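Local structure of peptide ABC transporter permease (Staphylococcus hominis, 6EXS) at residues G305-N310 with T450-I455; L314-M319 with G459-F464. The protein probably imports peptides across the cell membrane as a POT-family member of the Major Facilitator Superfamily, and here binds a thioalcohol-conjugated dipeptide, a malodour precursor. One frame throughout, in Å; residues are numbered along the deposited sequence.

Interaction 1 of 2, residues G305-N310 with T450-I455; sequences GSNVLN and TLVKLI. With C3H (2-[[(2~{R})-2-azanyl-3-[(3~{S})-3-methyl-1-oxidanyl-hexan-3-yl]sulfanyl-propanoyl]amino]ethanoic acid), chain O.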
ATOM      1  N   GLY A 305      -7.322   9.161  -1.287  1.00 33.33           N
ATOM      2  CA  GLY A 305      -6.991  10.274  -0.408  1.00 32.77           C
ATOM      3  C   GLY A 305      -5.594  10.813  -0.658  1.00 37.03           C
ATOM      4  O   GLY A 305      -5.238  11.874  -0.133  1.00 36.53           O
ATOM      5  N   SER A 306      -4.769  10.065  -1.436  1.00 33.54           N
ATOM      6  CA  SER A 306      -3.392  10.440  -1.774  1.00 33.03           C
ATOM      7  C   SER A 306      -3.280  11.224  -3.077  1.00 38.29           C
ATOM      8  O   SER A 306      -2.239  11.825  -3.311  1.00 38.81           O
ATOM      9  CB  SER A 306      -2.498   9.204  -1.840  1.00 35.32           C
ATOM     10  OG  SER A 306      -2.978   8.261  -2.785  1.00 42.71           O
ATOM     11  N   ASN A 307      -4.327  11.216  -3.926  1.00 35.93           N
ATOM     12  CA  ASN A 307      -4.293  11.898  -5.229  1.00 36.87           C
ATOM     13  C   ASN A 307      -5.582  12.646  -5.627  1.00 41.97           C
ATOM     14  O   ASN A 307      -5.527  13.474  -6.528  1.00 41.76           O
ATOM     15  CB  ASN A 307      -3.903  10.895  -6.338  1.00 36.54           C
ATOM     16  CG  ASN A 307      -4.857   9.737  -6.542  1.00 50.62           C
ATOM     17  OD1 ASN A 307      -5.612   9.335  -5.654  1.00 49.91           O
ATOM     18  ND2 ASN A 307      -4.812   9.146  -7.711  1.00 39.76           N
ATOM     19  N   VAL A 308      -6.732  12.332  -4.995  1.00 39.58           N
ATOM     20  CA  VAL A 308      -8.029  12.927  -5.346  1.00 40.44           C
ATOM     21  C   VAL A 308      -8.566  13.871  -4.241  1.00 43.73           C
ATOM     22  O   VAL A 308      -8.845  15.043  -4.531  1.00 44.57           O
ATOM     23  CB  VAL A 308      -9.065  11.830  -5.760  1.00 44.34           C
ATOM     24  CG1 VAL A 308     -10.459  12.413  -5.989  1.00 44.97           C
ATOM     25  CG2 VAL A 308      -8.594  11.056  -6.993  1.00 44.18           C
ATOM     26  N   LEU A 309      -8.736  13.359  -3.009  1.00 38.37           N
ATOM     27  CA  LEU A 309      -9.296  14.122  -1.888  1.00 38.76           C
ATOM     28  C   LEU A 309      -8.426  15.313  -1.440  1.00 43.31           C
ATOM     29  O   LEU A 309      -8.978  16.362  -1.093  1.00 43.81           O
ATOM     30  CB  LEU A 309      -9.624  13.192  -0.707  1.00 38.11           C
ATOM     31  CG  LEU A 309     -10.652  13.690   0.329  1.00 41.96           C
ATOM     32  CD1 LEU A 309     -11.979  14.111  -0.330  1.00 42.47           C
ATOM     33  CD2 LEU A 309     -10.884  12.631   1.411  1.00 40.79           C
ATOM     34  N   ASN A 310      -7.082  15.157  -1.490  1.00 38.35           N
ATOM     35  CA  ASN A 310      -6.101  16.191  -1.132  1.00 37.86           C
ATOM     36  C   ASN A 310      -6.056  17.397  -2.118  1.00 42.46           C
ATOM     37  O   ASN A 310      -5.955  18.541  -1.663  1.00 41.43           O
ATOM     38  CB  ASN A 310      -4.703  15.576  -0.935  1.00 36.32           C
ATOM     39  CG  ASN A 310      -4.184  14.710  -2.059  1.00 44.74           C
ATOM     40  OD1 ASN A 310      -4.929  14.230  -2.916  1.00 35.61           O
ATOM     41  ND2 ASN A 310      -2.881  14.463  -2.053  1.00 33.74           N
ATOM     42  N   THR A 450      -7.300   4.412 -13.914  1.00 46.03           N
ATOM     43  CA  THR A 450      -8.186   4.667 -15.057  1.00 46.57           C
ATOM     44  C   THR A 450      -9.434   5.426 -14.590  1.00 51.79           C
ATOM     45  O   THR A 450      -9.916   6.305 -15.307  1.00 52.20           O
ATOM     46  CB  THR A 450      -8.503   3.342 -15.757  1.00 50.96           C
ATOM     47  OG1 THR A 450      -7.269   2.713 -16.100  1.00 47.33           O
ATOM     48  CG2 THR A 450      -9.348   3.516 -17.020  1.00 50.83           C
ATOM     49  N   LEU A 451      -9.937   5.090 -13.381  1.00 48.72           N
ATOM     50  CA  LEU A 451     -11.111   5.677 -12.719  1.00 49.01           C
ATOM     51  C   LEU A 451     -11.000   7.199 -12.562  1.00 51.99           C
ATOM     52  O   LEU A 451     -11.999   7.898 -12.744  1.00 52.25           O
ATOM     53  CB  LEU A 451     -11.285   5.017 -11.336  1.00 48.54           C
ATOM     54  CG  LEU A 451     -12.686   4.927 -10.715  1.00 53.96           C
ATOM     55  CD1 LEU A 451     -13.651   4.122 -11.605  1.00 55.36           C
ATOM     56  CD2 LEU A 451     -12.610   4.262  -9.342  1.00 54.51           C
ATOM     57  N   VAL A 452      -9.777   7.704 -12.249  1.00 47.29           N
ATOM     58  CA  VAL A 452      -9.466   9.134 -12.050  1.00 46.14           C
ATOM     59  C   VAL A 452      -9.800   9.976 -13.279  1.00 50.85           C
ATOM     60  O   VAL A 452     -10.012  11.181 -13.133  1.00 50.54           O
ATOM     61  CB  VAL A 452      -8.028   9.418 -11.546  1.00 47.94           C
ATOM     62  CG1 VAL A 452      -7.854   8.959 -10.107  1.00 46.23           C
ATOM     63  CG2 VAL A 452      -6.972   8.801 -12.465  1.00 47.74           C
ATOM     64  N   LYS A 453      -9.878   9.330 -14.472  1.00 47.85           N
ATOM     65  CA  LYS A 453     -10.240   9.942 -15.756  1.00 48.64           C
ATOM     66  C   LYS A 453     -11.743  10.287 -15.831  1.00 55.63           C
ATOM     67  O   LYS A 453     -12.147  10.971 -16.765  1.00 57.28           O
ATOM     68  CB  LYS A 453      -9.833   9.044 -16.940  1.00 50.24           C
ATOM     69  CG  LYS A 453      -8.331   8.832 -17.078  1.00 52.63           C
ATOM     70  CD  LYS A 453      -8.007   7.705 -18.041  1.00 53.08           C
ATOM     71  CE  LYS A 453      -6.528   7.634 -18.333  1.00 57.04           C
ATOM     72  NZ  LYS A 453      -6.205   6.517 -19.260  1.00 65.08           N
ATOM     73  N   LEU A 454     -12.564   9.829 -14.858  1.00 52.83           N
ATOM     74  CA  LEU A 454     -14.005  10.112 -14.805  1.00 54.34           C
ATOM     75  C   LEU A 454     -14.347  11.462 -14.155  1.00 57.90           C
ATOM     76  O   LEU A 454     -15.464  11.941 -14.338  1.00 58.54           O
ATOM     77  CB  LEU A 454     -14.762   8.987 -14.078  1.00 54.60           C
ATOM     78  CG  LEU A 454     -15.103   7.755 -14.891  1.00 60.59           C
ATOM     79  CD1 LEU A 454     -15.353   6.587 -13.988  1.00 60.44           C
ATOM     80  CD2 LEU A 454     -16.313   7.999 -15.783  1.00 64.78           C
ATOM     81  N   ILE A 455     -13.398  12.060 -13.398  1.00 53.35           N
ATOM     82  CA  ILE A 455     -13.545  13.343 -12.688  1.00 53.06           C
ATOM     83  C   ILE A 455     -13.915  14.503 -13.644  1.00 61.13           C
ATOM     84  O   ILE A 455     -14.816  15.282 -13.316  1.00 62.01           O
ATOM     85  CB  ILE A 455     -12.299  13.655 -11.806  1.00 53.77           C
ATOM     86  CG1 ILE A 455     -12.139  12.587 -10.684  1.00 51.70           C
ATOM     87  CG2 ILE A 455     -12.355  15.092 -11.222  1.00 53.65           C
ATOM     88  CD1 ILE A 455     -10.710  12.438 -10.066  1.00 49.88           C
TER
HETATM   89  O2  C3H O 514       0.728   2.627   5.472  0.75 69.54           O
HETATM   90  C11 C3H O 514      -0.059   2.957   6.287  0.75 68.31           C
HETATM   91  O3  C3H O 514      -0.734   2.127   7.002  0.75 68.52           O
HETATM   92  C10 C3H O 514      -0.447   4.376   6.582  0.75 66.90           C
HETATM   93  N1  C3H O 514      -0.311   5.253   5.445  0.75 65.30           N
HETATM   94  C9  C3H O 514      -1.280   5.387   4.555  0.75 65.79           C
HETATM   95  O1  C3H O 514      -1.843   4.437   4.031  0.75 68.68           O
HETATM   96  C8  C3H O 514      -1.718   6.767   4.187  0.75 63.57           C
HETATM   97  N   C3H O 514      -0.708   7.721   4.625  0.75 63.93           N
HETATM   98  C7  C3H O 514      -1.874   6.904   2.672  0.75 63.34           C
HETATM   99  S   C3H O 514      -3.556   6.853   1.997  0.75 63.64           S
HETATM  100  C3  C3H O 514      -4.553   8.345   2.529  0.75 55.14           C
HETATM  101  C4  C3H O 514      -3.914   9.537   1.865  0.75 52.12           C
HETATM  102  C5  C3H O 514      -4.563   8.364   4.064  0.75 51.07           C
HETATM  103  C6  C3H O 514      -5.126   9.596   4.737  0.75 46.34           C
HETATM  104  O   C3H O 514      -4.180  10.250   5.517  0.75 41.31           O
HETATM  105  C2  C3H O 514      -6.003   8.225   2.068  0.75 54.02           C
HETATM  106  C1  C3H O 514      -7.041   8.173   3.177  0.75 51.79           C
HETATM  107  C   C3H O 514      -8.435   8.069   2.623  0.75 50.23           C

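Interaction 2 of 2, residues L314-M319 with G459-F464; sequences LERSDM and GQTNYF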
ATOM      1  N   LEU A 314      -7.147  21.201  -1.387  1.00 41.60           N
ATOM      2  CA  LEU A 314      -6.256  22.308  -1.762  1.00 40.65           C
ATOM      3  C   LEU A 314      -6.944  23.335  -2.672  1.00 45.80           C
ATOM      4  O   LEU A 314      -6.767  24.550  -2.494  1.00 47.25           O
ATOM      5  CB  LEU A 314      -4.970  21.742  -2.426  1.00 39.45           C
ATOM      6  CG  LEU A 314      -3.881  22.721  -2.899  1.00 42.89           C
ATOM      7  CD1 LEU A 314      -3.340  23.577  -1.756  1.00 43.26           C
ATOM      8  CD2 LEU A 314      -2.739  21.986  -3.513  1.00 42.44           C
ATOM      9  N   GLU A 315      -7.749  22.848  -3.623  1.00 41.58           N
ATOM     10  CA  GLU A 315      -8.425  23.688  -4.611  1.00 42.03           C
ATOM     11  C   GLU A 315      -9.805  24.214  -4.211  1.00 47.59           C
ATOM     12  O   GLU A 315     -10.199  25.268  -4.701  1.00 48.26           O
ATOM     13  CB  GLU A 315      -8.529  22.951  -5.952  1.00 42.96           C
ATOM     14  CG  GLU A 315      -7.194  22.746  -6.635  1.00 47.34           C
ATOM     15  CD  GLU A 315      -7.254  21.936  -7.912  1.00 72.88           C
ATOM     16  OE1 GLU A 315      -8.348  21.431  -8.259  1.00 71.98           O
ATOM     17  OE2 GLU A 315      -6.191  21.779  -8.554  1.00 71.50           O
ATOM     18  N   ARG A 316     -10.556  23.484  -3.375  1.00 44.96           N
ATOM     19  CA  ARG A 316     -11.917  23.904  -3.027  1.00 46.23           C
ATOM     20  C   ARG A 316     -12.107  24.342  -1.565  1.00 49.03           C
ATOM     21  O   ARG A 316     -13.047  25.082  -1.274  1.00 50.38           O
ATOM     22  CB  ARG A 316     -12.936  22.817  -3.420  1.00 47.51           C
ATOM     23  CG  ARG A 316     -12.886  22.473  -4.914  1.00 60.66           C
ATOM     24  CD  ARG A 316     -13.764  23.357  -5.798  1.00 73.76           C
ATOM     25  NE  ARG A 316     -15.033  22.704  -6.139  1.00 90.08           N
ATOM     26  CZ  ARG A 316     -15.188  21.798  -7.107  1.00109.12           C
ATOM     27  NH1 ARG A 316     -14.149  21.418  -7.844  1.00 95.52           N
ATOM     28  NH2 ARG A 316     -16.377  21.257  -7.335  1.00 97.48           N
ATOM     29  N   SER A 317     -11.222  23.930  -0.662  1.00 43.37           N
ATOM     30  CA  SER A 317     -11.369  24.337   0.733  1.00 42.50           C
ATOM     31  C   SER A 317     -10.488  25.541   1.074  1.00 46.30           C
ATOM     32  O   SER A 317      -9.598  25.897   0.293  1.00 46.66           O
ATOM     33  CB  SER A 317     -11.135  23.161   1.678  1.00 41.65           C
ATOM     34  OG  SER A 317      -9.780  23.114   2.080  1.00 45.85           O
ATOM     35  N   ASP A 318     -10.734  26.159   2.242  1.00 41.33           N
ATOM     36  CA  ASP A 318      -9.983  27.324   2.711  1.00 40.63           C
ATOM     37  C   ASP A 318      -8.591  26.959   3.254  1.00 43.14           C
ATOM     38  O   ASP A 318      -7.807  27.862   3.594  1.00 42.70           O
ATOM     39  CB  ASP A 318     -10.805  28.147   3.731  1.00 42.22           C
ATOM     40  CG  ASP A 318     -11.270  27.450   5.005  1.00 50.59           C
ATOM     41  OD1 ASP A 318     -10.806  26.315   5.279  1.00 50.51           O
ATOM     42  OD2 ASP A 318     -12.070  28.051   5.745  1.00 56.44           O
ATOM     43  N   MET A 319      -8.297  25.630   3.344  1.00 38.27           N
ATOM     44  CA  MET A 319      -7.052  25.041   3.873  1.00 36.92           C
ATOM     45  C   MET A 319      -6.722  25.607   5.254  1.00 39.51           C
ATOM     46  O   MET A 319      -5.553  25.783   5.611  1.00 38.75           O
ATOM     47  CB  MET A 319      -5.877  25.193   2.880  1.00 39.11           C
ATOM     48  CG  MET A 319      -6.006  24.335   1.629  1.00 42.84           C
ATOM     49  SD  MET A 319      -6.242  22.561   1.939  1.00 46.31           S
ATOM     50  CE  MET A 319      -4.656  22.112   2.468  1.00 41.91           C
ATOM     51  N   GLY A 459     -17.769  15.364 -13.386  1.00 56.00           N
ATOM     52  CA  GLY A 459     -17.721  16.503 -12.481  1.00 55.19           C
ATOM     53  C   GLY A 459     -17.269  15.954 -11.142  1.00 57.73           C
ATOM     54  O   GLY A 459     -17.770  14.907 -10.710  1.00 58.14           O
ATOM     55  N   GLN A 460     -16.290  16.623 -10.498  1.00 51.61           N
ATOM     56  CA  GLN A 460     -15.674  16.203  -9.235  1.00 48.99           C
ATOM     57  C   GLN A 460     -16.690  15.824  -8.134  1.00 54.06           C
ATOM     58  O   GLN A 460     -16.518  14.778  -7.500  1.00 53.55           O
ATOM     59  CB  GLN A 460     -14.662  17.255  -8.744  1.00 48.68           C
ATOM     60  CG  GLN A 460     -13.863  16.870  -7.498  1.00 54.67           C
ATOM     61  CD  GLN A 460     -12.865  15.749  -7.663  1.00 69.93           C
ATOM     62  OE1 GLN A 460     -13.209  14.563  -7.596  1.00 63.87           O
ATOM     63  NE2 GLN A 460     -11.590  16.099  -7.773  1.00 59.57           N
ATOM     64  N   THR A 461     -17.742  16.639  -7.930  1.00 51.18           N
ATOM     65  CA  THR A 461     -18.786  16.384  -6.923  1.00 51.25           C
ATOM     66  C   THR A 461     -19.657  15.176  -7.263  1.00 55.13           C
ATOM     67  O   THR A 461     -19.977  14.387  -6.371  1.00 54.16           O
ATOM     68  CB  THR A 461     -19.631  17.629  -6.652  1.00 61.71           C
ATOM     69  OG1 THR A 461     -20.028  18.192  -7.902  1.00 69.79           O
ATOM     70  CG2 THR A 461     -18.894  18.655  -5.823  1.00 57.95           C
ATOM     71  N   ASN A 462     -20.052  15.037  -8.546  1.00 52.83           N
ATOM     72  CA  ASN A 462     -20.862  13.911  -9.013  1.00 53.22           C
ATOM     73  C   ASN A 462     -20.051  12.631  -8.934  1.00 56.60           C
ATOM     74  O   ASN A 462     -20.623  11.580  -8.650  1.00 57.36           O
ATOM     75  CB  ASN A 462     -21.364  14.129 -10.435  1.00 53.69           C
ATOM     76  CG  ASN A 462     -22.235  15.343 -10.652  1.00 69.46           C
ATOM     77  OD1 ASN A 462     -22.619  16.067  -9.723  1.00 58.53           O
ATOM     78  ND2 ASN A 462     -22.564  15.591 -11.910  1.00 62.69           N
ATOM     79  N   TYR A 463     -18.712  12.728  -9.146  1.00 51.26           N
ATOM     80  CA  TYR A 463     -17.761  11.614  -9.050  1.00 49.58           C
ATOM     81  C   TYR A 463     -17.742  11.031  -7.610  1.00 50.87           C
ATOM     82  O   TYR A 463     -17.821   9.817  -7.462  1.00 50.78           O
ATOM     83  CB  TYR A 463     -16.365  12.075  -9.515  1.00 49.80           C
ATOM     84  CG  TYR A 463     -15.233  11.097  -9.263  1.00 49.79           C
ATOM     85  CD1 TYR A 463     -14.493  11.146  -8.080  1.00 50.02           C
ATOM     86  CD2 TYR A 463     -14.844  10.180 -10.240  1.00 50.08           C
ATOM     87  CE1 TYR A 463     -13.426  10.276  -7.857  1.00 49.16           C
ATOM     88  CE2 TYR A 463     -13.760   9.323 -10.037  1.00 49.23           C
ATOM     89  CZ  TYR A 463     -13.064   9.366  -8.838  1.00 52.89           C
ATOM     90  OH  TYR A 463     -12.002   8.529  -8.617  1.00 50.58           O
ATOM     91  N   PHE A 464     -17.665  11.888  -6.572  1.00 45.49           N
ATOM     92  CA  PHE A 464     -17.684  11.467  -5.168  1.00 44.45           C
ATOM     93  C   PHE A 464     -19.014  10.792  -4.808  1.00 51.00           C
ATOM     94  O   PHE A 464     -19.002   9.775  -4.109  1.00 50.63           O
ATOM     95  CB  PHE A 464     -17.428  12.651  -4.210  1.00 45.22           C
ATOM     96  CG  PHE A 464     -16.027  13.223  -4.175  1.00 44.87           C
ATOM     97  CD1 PHE A 464     -14.933  12.414  -3.891  1.00 45.74           C
ATOM     98  CD2 PHE A 464     -15.813  14.588  -4.321  1.00 46.32           C
ATOM     99  CE1 PHE A 464     -13.644  12.950  -3.834  1.00 45.43           C
ATOM    100  CE2 PHE A 464     -14.525  15.125  -4.247  1.00 47.51           C
ATOM    101  CZ  PHE A 464     -13.448  14.302  -4.016  1.00 44.25           C
TER

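Interaction 1 of 2, residues G305-N310 with T450-I455
Val308 meets Val452 and Ile455 through apolar contacts alone, with no hydrogen bond between the two segments. Val308 CG2 lies 3.8 Å from Val452 CG1, and it also faces Ile455 CD1 at 4.0 Å. Toward Ile455 the approach is tip to tip: the isoleucine sends out CD1, and CG1 of Val308 joins CG2 beside it. Branched apolar residues suit this buried spot, since they meet through methyl groups, which need no polar partner.

The polar edge belongs to Asn307. Its ND2 passes 3.9 Å from Val452 CG1, the two side chains crossing at about a right angle, while ND2 donates to Met60 O and, weakly, to Ser64 OG. The first torsion (chi1 62°) places CG between the backbone N and the carbonyl carbon, and chi2 (-24°) sets the rotation of the amide.

Gly305 borders the ligand: lacking a side chain, it lets the backbone come close, its C lying 3.3 Å from C4 of the bound peptide conjugate.

Helix 56-72 flanks the contact through Met60 and Ser61, and helix 460-479 adds Gln460 and Tyr463, so the break between helices 279-302 and 309-316 is packed against both.

Interaction 2 of 2, residues L314-M319 with G459-F464
Arg316 reaches over to Gln460 and Thr461 with the far end of its side chain, and no hydrogen bond or salt bridge joins the two segments. CB sets out toward the helix that starts at Gln460, and CG lies beside the backbone N, anti to the carbonyl carbon (chi1 -58°). The chain bends at chi2 and chi3; CB, CG, CD and NE have no partner within 4.5 Å in 459-464, and the contact is left to the guanidinium nitrogens. There NH1 comes 4.3 Å from Gln460 CB, a loose approach, and NH2 lies 3.9 Å from Thr461 CG2, with the arginine and threonine side chains crossing at about a right angle. Both carbons sit oblique to the guanidinium plane. A long, flexible arginine suits such a place at the protein surface, because it can bridge backbones whose nearest CA atoms, those of Arg316 and Gln460, are still 10.6 Å apart. It also touches Phe394.

Beyond the guanidinium, Gln460 has CG anti to the backbone N (chi1 -175°) and a turn at chi2 (68°), which bring OE1 3.5 Å above one face of the Phe464 ring, offset toward its rim. That ring stacks edge-to-face with Tyr312 and with Tyr379.

Both segments are helix ends. Ser317 leaves helix 309-316 in an ST turn, its OG accepting from Met319 N at 3.2 Å. Gly459, whose phi and psi together would press any CB against the preceding carbonyl O, is the N-cap residue of helix 460-479, the last long helix of this Major Facilitator fold.

In the fold
From the N terminus, helices 16-44 to 249-273 precede both contacts, though helix 56-72 packs against interaction 1. After helix 279-302 come 305-310 and 314-319, which share helix 309-316. The chain then runs through the hairpin 320-329 and four long helices, 338-357 to 430-451. Interaction 1 closes its loop at 450-455 and interaction 2 at 459-464, each 140 residues on at the closest ends. Their segments alternate, so the loops cross rather than nest. The contacts also touch: Ile455 CG1 packs 3.6 Å from Tyr463 CD2. Interaction 1, buried near the ligand, ties the residues leading into helix 309-316 to the 452-455 link; interaction 2, at the surface, ties that helix's end to the first turn of helix 460-479.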